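DNA-binding protein (Silicibacter pomeroyi, PDB 3EUS) probably binds DNA, as a small all-helical, dimeric member of the XRE (Cro/C1-type) helix-turn-helix family. Local coordinates at residues T6-E11 with E48-R53; Q17-A22 with K61-C66; V13-R18 with S73-T78. All coordinates share one frame; numbering follows the deposited sequence.

From the N terminus, the loop ahead of helix 10-25 is the first element used: contact 1 joins it to the turn after helix 41-48, closing a loop that spans most of the helix-turn-helix region. Helix 10-25 then supplies one side of both remaining contacts. Contact 3 closes the longest loop, to helix 72-81, and contact 2 a shorter one, to helix 56-65, which falls within it apart from the shared Gln17 and Arg18. The two adjoin where Met63 packs on Ile75. Contact 1 crosses both, since its second segment falls between the ends of each. Together they tie the N-terminal loop, the helix-turn-helix region and the last two helices to helix 10-25.

Contact 1: residues T6-E11 with E48-R53; sequences TLRTPE and ETRERR
The guanidinium groups of Arg50 and Arg8 meet edge to edge, their planes only 16° apart, and the edge of Arg50 also takes the carbonyl oxygen of Leu7. Arg50 is the C-prime residue of the Schellman motif that ends helix 41-48, probably the recognition helix of the helix-turn-helix; its phi is positive, as is usual at that position, and its side chain points to the loop before helix 10-25. Arg50 NH1 donates to Leu7 O at 3.2 Å in a fairly straight bond (164°). The oxygen lies in the guanidinium plane, whereas the donor stands well above the plane of the carbonyl. A bend at chi3 (-56°) brings NH1 back to this oxygen, after the aliphatic stem has run beside Leu7, with the two CB atoms 3.9 Å apart. Arg8 NH1 comes within 3.8 Å of Arg50 NH1, an approach of like charges that the partly negative Leu7 carbonyl, bound to the same Arg50 nitrogen, may soften a little. The same stem also packs against Val13 and Cys16 of helix 10-25. A serine in place of Arg50 would probably leave Leu7 O without this donor and loosen the fit of the turn on Val13 and Cys16. Buried Leu7 is the apolar half of the contact. Its side chain reaches over the turn, where CD1 lies by the carbonyl of Arg50 and the backbone of Arg52, while the second branch touches the next residue, CD2 standing 4.3 Å from Arg53 CG.

Contact 2: residues Q17-A22 with K61-C66; sequences QRLRQA and KWMAAC
Trp62 and Leu19 are joined by both a hydrogen bond and a CH-pi contact, where helix 56-65 runs alongside helix 10-25. The two short axes approach to 10.0 Å at 31° in this all-helical Cro/C1-type bundle. The direct polar link is Trp62 NE1 to Leu19 O, 3.1 Å long and nearly straight at 162°. The oxygen sits at the indole edge in the ring plane, but the N-H reaches it from above the carbonyl plane. With CG of Trp62 anti to the backbone N (chi1 -177°), the ring is carried across to helix 10-25. A second polar link is made by a water at the end of helix 56-65, which donates to Ala22 O at 2.6 Å and to Cys66 O at 2.8 Å.

The CH-pi contact uses the side chain of the same leucine: Leu19 CD2 stands over one face of the five-membered ring, 3.5 Å from its centroid. Leu33, Val44 and Val47 also pack on Trp62, bringing the helix-turn-helix pair against it.

Purely apolar contacts complete the interface. Met63 is bent at chi2 and chi3, which swings its end back toward helix 10-25, so that CE rests 3.7 Å from Ala22 CB while SD lies 4.0 Å from Leu19 CD2. Nearer the helix end, Ala22 CB meets Cys66 CB at 3.9 Å. A directional N-H bond at the ring edge, which gives the one polar atom of the indole a partner, and a leucine methyl over one ring face together probably hold the indole at one rotation.

Contact 3: residues V13-R18 with S73-T78; sequences VYLCQR and SEIVAT
A single carboxylate oxygen, Glu74 OE1, is gripped end-on by both terminal nitrogens of Arg18: NH1 and NH2 each donate to it at 3.0 Å, forming a salt bridge. Sharing one acceptor bends both bonds. NH1 uses the anti lone pair of the oxygen, whereas NH2 comes almost straight onto the C-O axis. The oxygen lies close to the guanidinium plane, but the carboxylate itself is turned 47° against it. Arg18 NH1 also donates to Tyr14 OH, 3.0 Å away and one helical turn earlier, which probably limits rotation of the guanidinium group. One of its faces rests on Ile75, with CG1 over the centre and 3.6 Å from Arg18 CZ. The bends at chi2 and chi3 of Arg18 fold the chain back, and its CG lies over a face of the Tyr14 ring.

The two segments belong to the first and last helices of this five-helix, Cro/C1-like fold. Here they run nearly antiparallel, at 168°, with axes 10.6 Å apart. Tyr14 swings its ring away from its own backbone N (chi1 173°) and out to helix 72-81. Its ring presents an edge to Ile75 O, and its hydroxyl oxygen reaches the methyl side of Thr78, OH to CG2 being 3.4 Å. The other branch of Thr78 turns back onto its own helix: OG1 donates to Glu74 O at 2.7 Å, while Thr78 N binds that oxygen from the opposite face of the carbonyl plane. Beside them, Leu15 CD1 lies 4.2 Å from Ile75 CG2, the two side chains crossing at about a right angle. Leu15 also packs on Phe59 of helix 56-65 in the same chain and on Ile57 of the second subunit.

Contact 1: residues T6-E11 with E48-R53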
# COMPACT_ATOMS: atom_id res chain seq x y z
N THR A 6 -0.34 -5.39 16.04
CA THR A 6 -0.80 -4.28 15.14
C THR A 6 -1.23 -4.74 13.72
O THR A 6 -1.72 -3.94 12.92
CB THR A 6 0.35 -3.22 14.90
OG1 THR A 6 0.64 -2.53 16.13
CG2 THR A 6 -0.02 -2.19 13.76
N LEU A 7 -0.98 -6.01 13.40
CA LEU A 7 -1.08 -6.52 12.04
C LEU A 7 -1.99 -7.73 12.02
O LEU A 7 -1.76 -8.66 11.25
CB LEU A 7 0.32 -6.89 11.56
CG LEU A 7 1.40 -5.78 11.59
CD1 LEU A 7 2.73 -6.36 11.22
CD2 LEU A 7 1.06 -4.63 10.67
N ARG A 8 -3.01 -7.71 12.87
CA ARG A 8 -3.91 -8.87 13.06
C ARG A 8 -5.26 -8.72 12.38
O ARG A 8 -6.11 -9.58 12.53
CB ARG A 8 -4.22 -9.15 14.54
CG ARG A 8 -3.19 -8.82 15.55
CD ARG A 8 -2.98 -10.01 16.53
NE ARG A 8 -2.14 -11.02 15.87
CZ ARG A 8 -1.56 -12.06 16.47
NH1 ARG A 8 -0.82 -12.89 15.73
NH2 ARG A 8 -1.71 -12.29 17.77
N THR A 9 -5.51 -7.63 11.67
CA THR A 9 -6.84 -7.47 11.10
C THR A 9 -6.94 -8.40 9.89
O THR A 9 -5.91 -8.79 9.30
CB THR A 9 -7.04 -6.03 10.60
OG1 THR A 9 -6.17 -5.83 9.49
CG2 THR A 9 -6.69 -5.04 11.70
N PRO A 10 -8.16 -8.73 9.50
CA PRO A 10 -8.41 -9.48 8.29
C PRO A 10 -7.70 -8.91 7.09
O PRO A 10 -7.25 -9.67 6.21
CB PRO A 10 -9.92 -9.32 8.10
CG PRO A 10 -10.43 -9.11 9.45
CD PRO A 10 -9.40 -8.48 10.26
N GLU A 11 -7.61 -7.57 7.02
CA GLU A 11 -6.97 -6.94 5.87
C GLU A 11 -5.46 -7.20 5.80
O GLU A 11 -4.90 -7.45 4.74
CB GLU A 11 -7.26 -5.44 5.86
CG GLU A 11 -8.71 -5.15 5.63
CD GLU A 11 -9.57 -5.06 6.88
OE1 GLU A 11 -9.27 -5.61 7.98
OE2 GLU A 11 -10.64 -4.44 6.73
N GLU A 48 5.96 -11.06 5.44
CA GLU A 48 5.00 -12.15 5.20
C GLU A 48 4.31 -12.73 6.44
O GLU A 48 3.16 -13.22 6.35
CB GLU A 48 5.69 -13.25 4.39
CG GLU A 48 6.07 -12.72 2.96
CD GLU A 48 6.56 -13.81 2.04
OE1 GLU A 48 6.84 -14.89 2.55
OE2 GLU A 48 6.66 -13.61 0.80
N THR A 49 5.00 -12.71 7.56
CA THR A 49 4.50 -13.24 8.81
C THR A 49 4.04 -12.13 9.77
O THR A 49 3.87 -12.37 10.96
CB THR A 49 5.55 -14.14 9.43
OG1 THR A 49 6.74 -13.40 9.70
CG2 THR A 49 5.89 -15.25 8.46
N ARG A 50 3.85 -10.92 9.23
CA ARG A 50 3.19 -9.82 9.91
C ARG A 50 4.06 -9.35 11.10
O ARG A 50 3.57 -9.01 12.18
CB ARG A 50 1.78 -10.26 10.34
CG ARG A 50 0.91 -10.62 9.11
CD ARG A 50 -0.37 -11.32 9.39
NE ARG A 50 -0.21 -12.54 10.14
CZ ARG A 50 -0.43 -12.67 11.43
NH1 ARG A 50 -0.93 -11.65 12.14
NH2 ARG A 50 -0.17 -13.83 12.01
N GLU A 51 5.36 -9.46 10.89
CA GLU A 51 6.38 -9.04 11.85
C GLU A 51 7.02 -7.69 11.47
O GLU A 51 7.77 -7.11 12.28
CB GLU A 51 7.46 -10.10 11.94
CG GLU A 51 7.12 -11.21 12.97
CD GLU A 51 8.11 -12.33 12.97
OE1 GLU A 51 9.30 -12.07 12.74
OE2 GLU A 51 7.71 -13.49 13.21
N ARG A 52 6.76 -7.24 10.23
CA ARG A 52 7.11 -5.90 9.77
C ARG A 52 6.01 -5.33 8.90
O ARG A 52 5.44 -6.01 8.06
CB ARG A 52 8.42 -5.92 8.99
CG ARG A 52 8.90 -4.48 8.65
CD ARG A 52 10.04 -4.50 7.73
NE ARG A 52 10.56 -3.17 7.39
CZ ARG A 52 9.98 -2.28 6.57
NH1 ARG A 52 8.77 -2.47 6.01
NH2 ARG A 52 10.63 -1.14 6.31
N ARG A 53 5.73 -4.05 9.11
CA ARG A 53 4.75 -3.30 8.35
C ARG A 53 5.30 -2.92 6.95
O ARG A 53 6.51 -2.79 6.77
CB ARG A 53 4.44 -2.05 9.17
CG ARG A 53 3.16 -1.31 8.82
CD ARG A 53 3.26 0.21 9.17
NE ARG A 53 4.33 0.85 8.38
CZ ARG A 53 4.30 2.06 7.80
NH1 ARG A 53 3.25 2.88 7.92
NH2 ARG A 53 5.37 2.45 7.11

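Contact 2: residues Q17-A22 with K61-C66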
# COMPACT_ATOMS: atom_id res chain seq x y z
N GLN A 17 -1.04 -12.66 2.69
CA GLN A 17 -1.25 -13.81 1.84
C GLN A 17 -0.93 -13.46 0.38
O GLN A 17 -0.28 -14.22 -0.35
CB GLN A 17 -2.73 -14.32 2.02
CG GLN A 17 -3.18 -15.30 1.03
CD GLN A 17 -2.34 -16.53 0.94
OE1 GLN A 17 -2.29 -17.19 -0.13
NE2 GLN A 17 -1.71 -16.91 2.05
N ARG A 18 -1.45 -12.34 -0.08
CA ARG A 18 -1.20 -11.89 -1.47
C ARG A 18 0.26 -11.55 -1.72
O ARG A 18 0.75 -11.84 -2.82
CB ARG A 18 -2.05 -10.67 -1.87
CG ARG A 18 -3.53 -10.89 -1.91
CD ARG A 18 -3.95 -12.16 -2.75
NE ARG A 18 -3.60 -11.94 -4.16
CZ ARG A 18 -4.44 -11.49 -5.11
NH1 ARG A 18 -5.68 -11.15 -4.80
NH2 ARG A 18 -4.03 -11.42 -6.37
N LEU A 19 0.95 -10.99 -0.74
CA LEU A 19 2.39 -10.68 -0.92
C LEU A 19 3.15 -11.98 -1.12
O LEU A 19 3.99 -12.14 -2.04
CB LEU A 19 2.90 -9.94 0.26
CG LEU A 19 2.48 -8.48 0.34
CD1 LEU A 19 2.96 -7.93 1.69
CD2 LEU A 19 3.06 -7.74 -0.84
N ARG A 20 2.85 -12.94 -0.26
CA ARG A 20 3.53 -14.23 -0.34
C ARG A 20 3.17 -14.93 -1.65
O ARG A 20 4.03 -15.54 -2.28
CB ARG A 20 3.19 -15.13 0.88
CG ARG A 20 3.75 -16.54 0.79
CD ARG A 20 3.36 -17.45 2.02
NE ARG A 20 1.97 -17.25 2.46
CZ ARG A 20 1.63 -16.54 3.55
NH1 ARG A 20 2.57 -16.05 4.38
NH2 ARG A 20 0.34 -16.40 3.88
N GLN A 21 1.89 -14.93 -2.02
CA GLN A 21 1.48 -15.67 -3.21
C GLN A 21 2.06 -15.03 -4.49
O GLN A 21 2.47 -15.76 -5.40
CB GLN A 21 -0.06 -15.80 -3.27
CG GLN A 21 -0.59 -17.16 -3.83
CD GLN A 21 0.07 -18.42 -3.26
OE1 GLN A 21 -0.03 -18.72 -2.05
NE2 GLN A 21 0.74 -19.17 -4.14
N ALA A 22 2.18 -13.69 -4.52
CA ALA A 22 2.90 -13.04 -5.61
C ALA A 22 4.33 -13.58 -5.73
O ALA A 22 4.82 -13.86 -6.84
CB ALA A 22 2.86 -11.47 -5.50
N LYS A 61 7.30 -1.72 -4.91
CA LYS A 61 8.53 -2.35 -5.33
C LYS A 61 8.44 -3.89 -5.24
O LYS A 61 8.97 -4.61 -6.08
CB LYS A 61 9.69 -1.82 -4.49
CG LYS A 61 10.07 -0.30 -4.79
CD LYS A 61 11.07 0.18 -3.76
CE LYS A 61 11.55 1.64 -4.01
NZ LYS A 61 12.63 2.12 -3.08
N TRP A 62 7.83 -4.37 -4.20
CA TRP A 62 7.64 -5.85 -3.96
C TRP A 62 6.83 -6.41 -5.13
O TRP A 62 7.18 -7.42 -5.74
CB TRP A 62 6.85 -6.04 -2.67
CG TRP A 62 6.61 -7.47 -2.20
CD1 TRP A 62 5.80 -8.40 -2.78
CD2 TRP A 62 7.05 -8.03 -0.97
NE1 TRP A 62 5.75 -9.54 -2.01
CE2 TRP A 62 6.52 -9.35 -0.89
CE3 TRP A 62 7.86 -7.58 0.06
CZ2 TRP A 62 6.79 -10.20 0.17
CZ3 TRP A 62 8.10 -8.41 1.12
CH2 TRP A 62 7.56 -9.72 1.17
N MET A 63 5.70 -5.77 -5.45
CA MET A 63 4.84 -6.29 -6.49
C MET A 63 5.51 -6.24 -7.85
O MET A 63 5.39 -7.16 -8.62
CB MET A 63 3.47 -5.57 -6.48
CG MET A 63 2.65 -5.90 -5.19
SD MET A 63 2.33 -7.64 -4.78
CE MET A 63 1.41 -8.20 -6.23
N ALA A 64 6.25 -5.18 -8.14
CA ALA A 64 7.03 -5.11 -9.36
C ALA A 64 8.11 -6.16 -9.45
O ALA A 64 8.34 -6.71 -10.54
CB ALA A 64 7.71 -3.67 -9.52
N ALA A 65 8.77 -6.42 -8.35
CA ALA A 65 9.82 -7.47 -8.31
C ALA A 65 9.24 -8.86 -8.50
O ALA A 65 9.95 -9.76 -8.96
CB ALA A 65 10.64 -7.41 -6.98
N CYS A 66 7.96 -9.02 -8.19
CA CYS A 66 7.24 -10.29 -8.39
C CYS A 66 6.49 -10.30 -9.68
O CYS A 66 5.76 -11.23 -9.93
CB CYS A 66 6.25 -10.53 -7.26
SG CYS A 66 7.00 -10.77 -5.58
O HOH W 1 3.74 -12.91 -9.01

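Contact 3: residues V13-R18 with S73-T78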
# COMPACT_ATOMS: atom_id res chain seq x y z
N VAL A 13 -3.88 -9.77 7.21
CA VAL A 13 -3.70 -11.20 6.97
C VAL A 13 -3.86 -11.48 5.45
O VAL A 13 -3.05 -12.14 4.82
CB VAL A 13 -4.71 -12.00 7.83
CG1 VAL A 13 -4.96 -13.40 7.28
CG2 VAL A 13 -4.25 -12.05 9.26
N TYR A 14 -4.88 -10.89 4.86
CA TYR A 14 -5.09 -10.99 3.38
C TYR A 14 -3.93 -10.39 2.59
O TYR A 14 -3.44 -10.99 1.65
CB TYR A 14 -6.39 -10.32 2.99
CG TYR A 14 -6.62 -10.23 1.52
CD1 TYR A 14 -7.03 -11.35 0.79
CD2 TYR A 14 -6.44 -9.05 0.85
CE1 TYR A 14 -7.23 -11.28 -0.56
CE2 TYR A 14 -6.61 -8.98 -0.49
CZ TYR A 14 -7.03 -10.08 -1.18
OH TYR A 14 -7.21 -10.01 -2.53
N LEU A 15 -3.48 -9.20 2.94
CA LEU A 15 -2.43 -8.54 2.21
C LEU A 15 -1.20 -9.46 2.24
O LEU A 15 -0.56 -9.71 1.21
CB LEU A 15 -2.10 -7.21 2.85
CG LEU A 15 -0.85 -6.52 2.33
CD1 LEU A 15 -0.88 -6.29 0.77
CD2 LEU A 15 -0.65 -5.17 3.06
N CYS A 16 -0.95 -10.03 3.41
CA CYS A 16 0.24 -10.83 3.58
C CYS A 16 0.15 -12.06 2.75
O CYS A 16 1.16 -12.48 2.18
CB CYS A 16 0.47 -11.14 5.03
SG CYS A 16 1.20 -9.63 5.78
N GLN A 17 -1.04 -12.66 2.69
CA GLN A 17 -1.25 -13.81 1.84
C GLN A 17 -0.93 -13.46 0.38
O GLN A 17 -0.28 -14.22 -0.35
CB GLN A 17 -2.73 -14.32 2.02
CG GLN A 17 -3.18 -15.30 1.03
CD GLN A 17 -2.34 -16.53 0.94
OE1 GLN A 17 -2.29 -17.19 -0.13
NE2 GLN A 17 -1.71 -16.91 2.05
N ARG A 18 -1.45 -12.34 -0.08
CA ARG A 18 -1.20 -11.89 -1.47
C ARG A 18 0.26 -11.55 -1.72
O ARG A 18 0.75 -11.84 -2.82
CB ARG A 18 -2.05 -10.67 -1.87
CG ARG A 18 -3.53 -10.89 -1.91
CD ARG A 18 -3.95 -12.16 -2.75
NE ARG A 18 -3.60 -11.94 -4.16
CZ ARG A 18 -4.44 -11.49 -5.11
NH1 ARG A 18 -5.68 -11.15 -4.80
NH2 ARG A 18 -4.03 -11.42 -6.37
N SER A 73 -4.49 -3.78 -8.58
CA SER A 73 -5.82 -3.18 -8.46
C SER A 73 -6.76 -4.12 -7.67
O SER A 73 -7.52 -3.69 -6.82
CB SER A 73 -6.36 -2.83 -9.86
OG SER A 73 -7.63 -2.33 -9.73
N GLU A 74 -6.70 -5.40 -7.98
CA GLU A 74 -7.52 -6.41 -7.30
C GLU A 74 -7.21 -6.50 -5.81
O GLU A 74 -8.12 -6.54 -5.02
CB GLU A 74 -7.25 -7.74 -7.94
CG GLU A 74 -8.10 -8.96 -7.52
CD GLU A 74 -7.53 -10.23 -8.21
OE1 GLU A 74 -6.67 -10.95 -7.61
OE2 GLU A 74 -7.90 -10.49 -9.37
N ILE A 75 -5.93 -6.57 -5.47
CA ILE A 75 -5.47 -6.63 -4.05
C ILE A 75 -6.03 -5.42 -3.25
O ILE A 75 -6.70 -5.58 -2.23
CB ILE A 75 -3.96 -6.69 -3.98
CG1 ILE A 75 -3.46 -8.03 -4.60
CG2 ILE A 75 -3.47 -6.50 -2.49
CD1 ILE A 75 -1.96 -8.10 -4.82
N VAL A 76 -5.84 -4.22 -3.80
CA VAL A 76 -6.19 -2.98 -3.11
C VAL A 76 -7.71 -2.83 -3.03
O VAL A 76 -8.24 -2.51 -1.97
CB VAL A 76 -5.52 -1.76 -3.82
CG1 VAL A 76 -6.11 -0.41 -3.29
CG2 VAL A 76 -4.00 -1.82 -3.80
N ALA A 77 -8.45 -3.16 -4.10
CA ALA A 77 -9.90 -3.10 -4.06
C ALA A 77 -10.48 -4.09 -3.05
O ALA A 77 -11.47 -3.80 -2.39
CB ALA A 77 -10.52 -3.39 -5.48
N THR A 78 -9.88 -5.29 -3.00
CA THR A 78 -10.37 -6.35 -2.07
C THR A 78 -10.15 -5.89 -0.63
O THR A 78 -11.06 -6.01 0.24
CB THR A 78 -9.72 -7.72 -2.39
OG1 THR A 78 -10.01 -8.05 -3.75
CG2 THR A 78 -10.29 -8.85 -1.53